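Local coordinates for sensor protein (Haloarcula marismortui ATCC 43049, PDB 3BWL) that probably phosphorylates a protein histidine from ATP as a sensor kinase, seen here as its PAS domain with 1H-indole-3-carbaldehyde bound, at residues Glu13-Ser16 with Ser17-Ala21; Gln44-Cys47 with Ala48-Tyr52; Gln75-Leu78 with Ser79-Val83. All blocks are in the same frame, centred on the assembly; numbering follows the deposited sequence.

Interaction 1 (Glu13-Ser16 with Ser17-Ala21); sequences EETS and SRLEA
Arg18 doubles back over the preceding turn of helix 2-25 and rests one face of its guanidinium on the backbone of Glu14 and Thr15. The chain leaves with CG anti to the backbone N (chi1 -160°) and runs straight until the turn at chi3, -54°, which sends the tip toward the start of the helix. CZ of Arg18 then sits 4.1 Å from Thr15 CA, and Glu14 O lies over the same face, both atoms set toward its rim. The Thr15 side chain crosses the guanidinium obliquely. Its OG1 is hydrogen-bonded to Arg11 O and stands 3.8 Å from Arg18 NH1; a water in the guanidinium plane links the two side chains, accepting from Arg18 NH2 at 2.9 Å and bonded to Thr15 OG1. The methyl branch serves the apolar side: Thr15 CG2 lies alongside Leu19 CD1 at 4.0 Å, both side chains pointing the same way. Further round, another water spans Ser16 OG and Glu20 OE2. Within the backbone run the usual helical bonds, with Leu19 N reaching Thr15 O at 3.0 Å. The charged ends look elsewhere: Glu14 pairs with Lys10, and Arg18 NE makes a salt bridge to Glu113 of the second subunit. A leucine in place of Arg18 would probably leave that Glu113 without its charged mate and the bridging water without its donor. The helix thus meets the second subunit by mixed chemistry, through this salt bridge and through Ser16 and Leu19, each packed on its own copy.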
loop_
_atom_site.group_PDB
_atom_site.type_symbol
_atom_site.label_atom_id
_atom_site.label_comp_id
_atom_site.label_asym_id
_atom_site.label_seq_id
_atom_site.Cartn_x
_atom_site.Cartn_y
_atom_site.Cartn_z
ATOM N N GLU A 13 -2.469 13.063 -15.368
ATOM C CA GLU A 13 -2.731 13.741 -14.087
ATOM C C GLU A 13 -3.690 12.900 -13.224
ATOM O O GLU A 13 -3.513 12.780 -12.006
ATOM C CB GLU A 13 -3.291 15.157 -14.324
ATOM C CG GLU A 13 -2.367 16.053 -15.187
ATOM C CD GLU A 13 -2.919 17.444 -15.486
ATOM O OE1 GLU A 13 -4.145 17.594 -15.724
ATOM O OE2 GLU A 13 -2.105 18.399 -15.503
ATOM N N GLU A 14 -4.694 12.316 -13.868
ATOM C CA GLU A 14 -5.706 11.557 -13.140
ATOM C C GLU A 14 -5.087 10.286 -12.590
ATOM O O GLU A 14 -5.391 9.888 -11.470
ATOM C CB GLU A 14 -6.938 11.250 -14.003
ATOM C CG GLU A 14 -7.559 12.470 -14.694
ATOM C CD GLU A 14 -8.845 12.947 -14.071
ATOM O OE1 GLU A 14 -9.521 13.795 -14.707
ATOM O OE2 GLU A 14 -9.198 12.480 -12.952
ATOM N N THR A 15 -4.211 9.663 -13.379
ATOM C CA THR A 15 -3.532 8.445 -12.959
ATOM C C THR A 15 -2.688 8.731 -11.737
ATOM O O THR A 15 -2.724 7.963 -10.769
ATOM C CB THR A 15 -2.645 7.864 -14.078
ATOM O OG1 THR A 15 -3.478 7.408 -15.147
ATOM C CG2 THR A 15 -1.787 6.686 -13.550
ATOM N N SER A 16 -1.944 9.838 -11.771
ATOM C CA SER A 16 -1.046 10.209 -10.668
ATOM C C SER A 16 -1.861 10.498 -9.407
ATOM O O SER A 16 -1.483 10.078 -8.302
ATOM C CB SER A 16 -0.181 11.422 -11.061
ATOM O OG SER A 16 0.875 11.618 -10.149
ATOM N N SER A 17 -2.979 11.200 -9.604
ATOM C CA SER A 17 -3.889 11.515 -8.503
ATOM C C SER A 17 -4.487 10.249 -7.899
ATOM O O SER A 17 -4.607 10.161 -6.695
ATOM C CB SER A 17 -4.996 12.481 -8.940
ATOM O OG SER A 17 -4.477 13.790 -9.105
ATOM N N ARG A 18 -4.828 9.269 -8.731
ATOM C CA ARG A 18 -5.377 8.002 -8.247
ATOM C C ARG A 18 -4.344 7.260 -7.375
ATOM O O ARG A 18 -4.647 6.784 -6.271
ATOM C CB ARG A 18 -5.734 7.123 -9.444
ATOM C CG ARG A 18 -6.707 6.030 -9.148
ATOM C CD ARG A 18 -7.046 5.317 -10.440
ATOM N NE ARG A 18 -7.508 6.263 -11.464
ATOM C CZ ARG A 18 -7.032 6.354 -12.710
ATOM N NH1 ARG A 18 -6.072 5.538 -13.154
ATOM N NH2 ARG A 18 -7.554 7.254 -13.541
ATOM N N LEU A 19 -3.120 7.171 -7.885
ATOM C CA LEU A 19 -2.022 6.468 -7.175
ATOM C C LEU A 19 -1.680 7.183 -5.873
ATOM O O LEU A 19 -1.386 6.531 -4.857
ATOM C CB LEU A 19 -0.790 6.429 -8.057
ATOM C CG LEU A 19 -0.842 5.433 -9.213
ATOM C CD1 LEU A 19 0.253 5.790 -10.231
ATOM C CD2 LEU A 19 -0.683 3.976 -8.732
ATOM N N GLU A 20 -1.751 8.520 -5.893
ATOM C CA GLU A 20 -1.585 9.308 -4.680
ATOM C C GLU A 20 -2.604 8.909 -3.616
ATOM O O GLU A 20 -2.253 8.673 -2.452
ATOM C CB GLU A 20 -1.674 10.808 -4.985
ATOM C CG GLU A 20 -1.530 11.721 -3.748
ATOM C CD GLU A 20 -1.216 13.169 -4.122
ATOM O OE1 GLU A 20 -0.871 13.947 -3.216
ATOM O OE2 GLU A 20 -1.282 13.536 -5.324
ATOM N N ALA A 21 -3.870 8.852 -4.014
ATOM C CA ALA A 21 -4.937 8.495 -3.069
ATOM C C ALA A 21 -4.830 7.062 -2.514
ATOM O O ALA A 21 -5.097 6.844 -1.343
ATOM C CB ALA A 21 -6.286 8.710 -3.704
HETATM O O HOH W 1 -6.420 8.203 -15.983
HETATM O O HOH W 2 -3.706 4.973 -11.378
HETATM O O HOH W 3 -0.080 13.537 -8.347
#

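Interaction 2 (Gln44-Cys47 with Ala48-Tyr52); sequences QRFC and AELGY
Leu50 brings its CD1 methyl over one face of the Phe46 ring, a CH-pi contact 4.1 Å from the ring centroid and 29° off its normal. This is the tight side of helix 44-50. With CG anti to the backbone N (chi1 -176°), the Phe46 ring swings toward the following turn, where its CE2 is 3.7 Å from Leu50 CD1. The backbone is well tied at the end of the helix, where a Schellman motif stops it: Tyr52 N bonds to Cys47 O at 2.9 Å, Gly51 N to Ala48 O at 3.2 Å, and Gly51 takes the positive phi of 78° that the motif calls for. Within this turn, Cys47 CB is pressed to 3.1 Å from Tyr52 O. The solvent side, at Gln44 and Ala48, is looser. Gln44 bends round so that NE2 lies 3.9 Å from Ala48 CB, and the residue is modelled in two conformers. Arg45 and Glu49 touch through their aliphatic parts, Arg45 CD to Glu49 CG at 3.9 Å, while their polar ends are held elsewhere. Arg45 donates to the carbonyls of Asn25 and Ser26 at the end of helix 2-25, and Glu49 forms a salt bridge with Arg86 of the second subunit. On the inner side, Phe46 and Leu50 settle on Met29 of strand 29-33, and Leu50 also reaches Met101 of strand 100-112. The short helix thus lies against the PAS sheet, with the side chain of Phe46 about 6 Å from the bound indole aldehyde and the Tyr52 ring meeting Phe65 edge-to-face.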
loop_
_atom_site.group_PDB
_atom_site.type_symbol
_atom_site.label_atom_id
_atom_site.label_comp_id
_atom_site.label_asym_id
_atom_site.label_seq_id
_atom_site.Cartn_x
_atom_site.Cartn_y
_atom_site.Cartn_z
ATOM N N GLN A 44 -0.276 9.351 4.933
ATOM C CA GLN A 44 -1.102 10.037 5.936
ATOM C C GLN A 44 -1.499 9.064 7.044
ATOM O O GLN A 44 -1.566 9.460 8.218
ATOM C CB GLN A 44 -2.328 10.723 5.315
ATOM C CG GLN A 44 -3.297 11.302 6.382
ATOM C CD GLN A 44 -2.766 12.551 7.071
ATOM O OE1 GLN A 44 -2.577 13.590 6.437
ATOM N NE2 GLN A 44 -2.552 12.462 8.384
ATOM N N ARG A 45 -1.715 7.785 6.684
ATOM C CA ARG A 45 -2.086 6.768 7.673
ATOM C C ARG A 45 -1.010 6.666 8.799
ATOM O O ARG A 45 -1.347 6.578 9.974
ATOM C CB ARG A 45 -2.333 5.406 7.007
ATOM C CG ARG A 45 -2.952 4.368 7.970
ATOM C CD ARG A 45 -4.386 4.656 8.346
ATOM N NE ARG A 45 -5.247 4.525 7.151
ATOM C CZ ARG A 45 -6.563 4.737 7.096
ATOM N NH1 ARG A 45 -7.237 5.107 8.166
ATOM N NH2 ARG A 45 -7.219 4.559 5.944
ATOM N N PHE A 46 0.256 6.647 8.415
ATOM C CA PHE A 46 1.360 6.594 9.384
ATOM C C PHE A 46 1.248 7.749 10.375
ATOM O O PHE A 46 1.284 7.538 11.586
ATOM C CB PHE A 46 2.692 6.641 8.635
ATOM C CG PHE A 46 3.893 6.489 9.527
ATOM C CD1 PHE A 46 4.547 5.269 9.599
ATOM C CD2 PHE A 46 4.359 7.560 10.275
ATOM C CE1 PHE A 46 5.662 5.095 10.431
ATOM C CE2 PHE A 46 5.476 7.423 11.124
ATOM C CZ PHE A 46 6.142 6.196 11.179
ATOM N N CYS A 47 1.112 8.974 9.848
ATOM C CA CYS A 47 1.051 10.193 10.666
ATOM C C CYS A 47 -0.192 10.191 11.577
ATOM O O CYS A 47 -0.103 10.466 12.812
ATOM C CB CYS A 47 1.049 11.418 9.742
ATOM S SG CYS A 47 2.570 11.573 8.842
ATOM N N ALA A 48 -1.342 9.894 10.976
ATOM C CA ALA A 48 -2.600 9.858 11.707
ATOM C C ALA A 48 -2.595 8.823 12.833
ATOM O O ALA A 48 -2.975 9.140 13.951
ATOM C CB ALA A 48 -3.744 9.581 10.777
ATOM N N GLU A 49 -2.177 7.603 12.529
ATOM C CA GLU A 49 -2.165 6.501 13.522
ATOM C C GLU A 49 -1.250 6.853 14.705
ATOM O O GLU A 49 -1.601 6.579 15.849
ATOM C CB GLU A 49 -1.723 5.192 12.881
ATOM C CG GLU A 49 -2.785 4.577 11.874
ATOM C CD GLU A 49 -3.823 3.679 12.540
ATOM O OE1 GLU A 49 -4.218 3.939 13.701
ATOM O OE2 GLU A 49 -4.217 2.673 11.904
ATOM N N LEU A 50 -0.123 7.505 14.442
ATOM C CA LEU A 50 0.829 7.858 15.526
ATOM C C LEU A 50 0.595 9.225 16.159
ATOM O O LEU A 50 1.196 9.529 17.173
ATOM C CB LEU A 50 2.277 7.711 15.031
ATOM C CG LEU A 50 2.630 6.265 14.638
ATOM C CD1 LEU A 50 4.129 6.189 14.382
ATOM C CD2 LEU A 50 2.230 5.260 15.710
ATOM N N GLY A 51 -0.301 10.017 15.572
ATOM C CA GLY A 51 -0.648 11.376 16.069
ATOM C C GLY A 51 0.346 12.483 15.750
ATOM O O GLY A 51 0.383 13.518 16.428
ATOM N N TYR A 52 1.179 12.274 14.741
ATOM C CA TYR A 52 2.183 13.280 14.356
ATOM C C TYR A 52 1.835 13.951 13.046
ATOM O O TYR A 52 1.155 13.357 12.212
ATOM C CB TYR A 52 3.536 12.605 14.155
ATOM C CG TYR A 52 4.198 12.215 15.439
ATOM C CD1 TYR A 52 4.790 13.184 16.236
ATOM C CD2 TYR A 52 4.202 10.884 15.867
ATOM C CE1 TYR A 52 5.387 12.862 17.392
ATOM C CE2 TYR A 52 4.815 10.540 17.061
ATOM C CZ TYR A 52 5.400 11.551 17.806
ATOM O OH TYR A 52 6.001 11.302 18.991
#

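Interaction 3 (Gln75-Leu78 with Ser79-Val83); sequences QTQL and SGFSV
Phe81 turns its ring back against the end of helix 71-79 of the PAS fold, where the chain enters the loop before strand 86-94. At the root of the side chain, CB of Phe81 sits 3.5 Å from Leu78 O. With chi1 at -85°, CG lies anti to its own carbonyl carbon and the ring is carried toward the last helical turn. There Phe81 CD1 meets Gln77 O at 3.2 Å, edge-on and in the ring plane, an approach that would suit the slightly positive hydrogens of the ring rim. CE1 of Phe81 continues along the same edge, 3.6 Å from Gln77 O and 4.3 Å from Gln77 CG. Beyond these segments the ring makes a cation-pi contact with Arg87 and packs on Leu107, which Leu78 also touches. Gln77 and Leu78 both line the indole aldehyde pocket, which places this turn beside the ligand. Gly80 N makes two weak bonds, to Thr76 O and Gln77 O, and Ser79 OG has a single proton within range of both Gln75 O and Thr76 O. Phe81 N closes the turn, reaching Leu78 O at 3.2 Å from 57° out of the carbonyl plane.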
loop_
_atom_site.group_PDB
_atom_site.type_symbol
_atom_site.label_atom_id
_atom_site.label_comp_id
_atom_site.label_asym_id
_atom_site.label_seq_id
_atom_site.Cartn_x
_atom_site.Cartn_y
_atom_site.Cartn_z
ATOM N N GLN A 75 20.055 -0.643 12.288
ATOM C CA GLN A 75 21.200 -0.760 11.374
ATOM C C GLN A 75 21.433 -2.212 10.976
ATOM O O GLN A 75 21.587 -2.542 9.805
ATOM C CB GLN A 75 22.447 -0.153 12.024
ATOM C CG GLN A 75 22.401 1.379 12.069
ATOM C CD GLN A 75 23.238 2.018 13.176
ATOM O OE1 GLN A 75 24.248 1.462 13.644
ATOM N NE2 GLN A 75 22.817 3.210 13.597
ATOM N N THR A 76 21.447 -3.082 11.978
ATOM C CA THR A 76 21.654 -4.523 11.775
ATOM C C THR A 76 20.514 -5.119 10.940
ATOM O O THR A 76 20.760 -5.875 9.990
ATOM C CB THR A 76 21.721 -5.261 13.127
ATOM O OG1 THR A 76 22.817 -4.731 13.899
ATOM C CG2 THR A 76 21.948 -6.765 12.896
ATOM N N GLN A 77 19.265 -4.787 11.284
ATOM C CA GLN A 77 18.129 -5.269 10.498
ATOM C C GLN A 77 18.268 -4.915 9.007
ATOM O O GLN A 77 18.148 -5.797 8.139
ATOM C CB GLN A 77 16.819 -4.665 11.032
ATOM C CG GLN A 77 15.536 -5.217 10.388
ATOM C CD GLN A 77 15.170 -6.605 10.878
ATOM O OE1 GLN A 77 16.023 -7.487 10.969
ATOM N NE2 GLN A 77 13.900 -6.803 11.213
ATOM N N LEU A 78 18.501 -3.637 8.723
ATOM C CA LEU A 78 18.508 -3.134 7.312
ATOM C C LEU A 78 19.694 -3.681 6.510
ATOM O O LEU A 78 19.534 -4.047 5.336
ATOM C CB LEU A 78 18.519 -1.611 7.298
ATOM C CG LEU A 78 17.345 -0.889 7.958
ATOM C CD1 LEU A 78 17.508 0.665 7.904
ATOM C CD2 LEU A 78 16.032 -1.345 7.279
ATOM N N SER A 79 20.864 -3.761 7.148
ATOM C CA SER A 79 22.075 -4.208 6.437
ATOM C C SER A 79 21.989 -5.678 5.988
ATOM O O SER A 79 22.673 -6.072 5.048
ATOM C CB SER A 79 23.334 -3.956 7.273
ATOM O OG SER A 79 23.301 -4.723 8.457
ATOM N N GLY A 80 21.145 -6.479 6.652
ATOM C CA GLY A 80 20.999 -7.897 6.305
ATOM C C GLY A 80 20.141 -8.150 5.056
ATOM O O GLY A 80 20.189 -9.229 4.497
ATOM N N PHE A 81 19.368 -7.160 4.616
ATOM C CA PHE A 81 18.492 -7.297 3.413
ATOM C C PHE A 81 19.244 -7.301 2.087
ATOM O O PHE A 81 20.082 -6.422 1.831
ATOM C CB PHE A 81 17.472 -6.149 3.376
ATOM C CG PHE A 81 16.257 -6.405 4.186
ATOM C CD1 PHE A 81 16.313 -6.383 5.579
ATOM C CD2 PHE A 81 15.015 -6.647 3.553
ATOM C CE1 PHE A 81 15.169 -6.600 6.350
ATOM C CE2 PHE A 81 13.854 -6.871 4.347
ATOM C CZ PHE A 81 13.947 -6.847 5.717
ATOM N N SER A 82 18.952 -8.299 1.259
ATOM C CA SER A 82 19.313 -8.247 -0.142
ATOM C C SER A 82 18.290 -7.394 -0.898
ATOM O O SER A 82 17.168 -7.236 -0.449
ATOM C CB SER A 82 19.293 -9.660 -0.686
ATOM O OG SER A 82 20.366 -10.382 -0.112
ATOM N N VAL A 83 18.687 -6.822 -2.030
ATOM C CA VAL A 83 17.718 -6.098 -2.865
ATOM C C VAL A 83 16.562 -7.042 -3.213
ATOM O O VAL A 83 16.788 -8.195 -3.600
ATOM C CB VAL A 83 18.357 -5.512 -4.178
ATOM C CG1 VAL A 83 17.296 -4.852 -5.056
ATOM C CG2 VAL A 83 19.450 -4.516 -3.845
#

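How the interactions relate
All three are local contacts within or at the end of a helix, but their settings differ. Interaction 1 is the most peripheral, a surface turn of helix 2-25 facing the second subunit; its side chains work largely through water and charge. Interaction 2, about 21 Å away between centres, is partly buried, with an apolar ring-and-methyl contact on the sheet side, and it too reaches the second subunit. Interaction 3 lies across the chain's centre from both and touches no other protein chain; its Gln77 and Leu78 help line the ligand pocket. Helix endings also contrast: a glycine-based Schellman motif closes 44-50, whereas 71-79 runs out through weak bonds from Gly80 and a sounder one from Phe81 N.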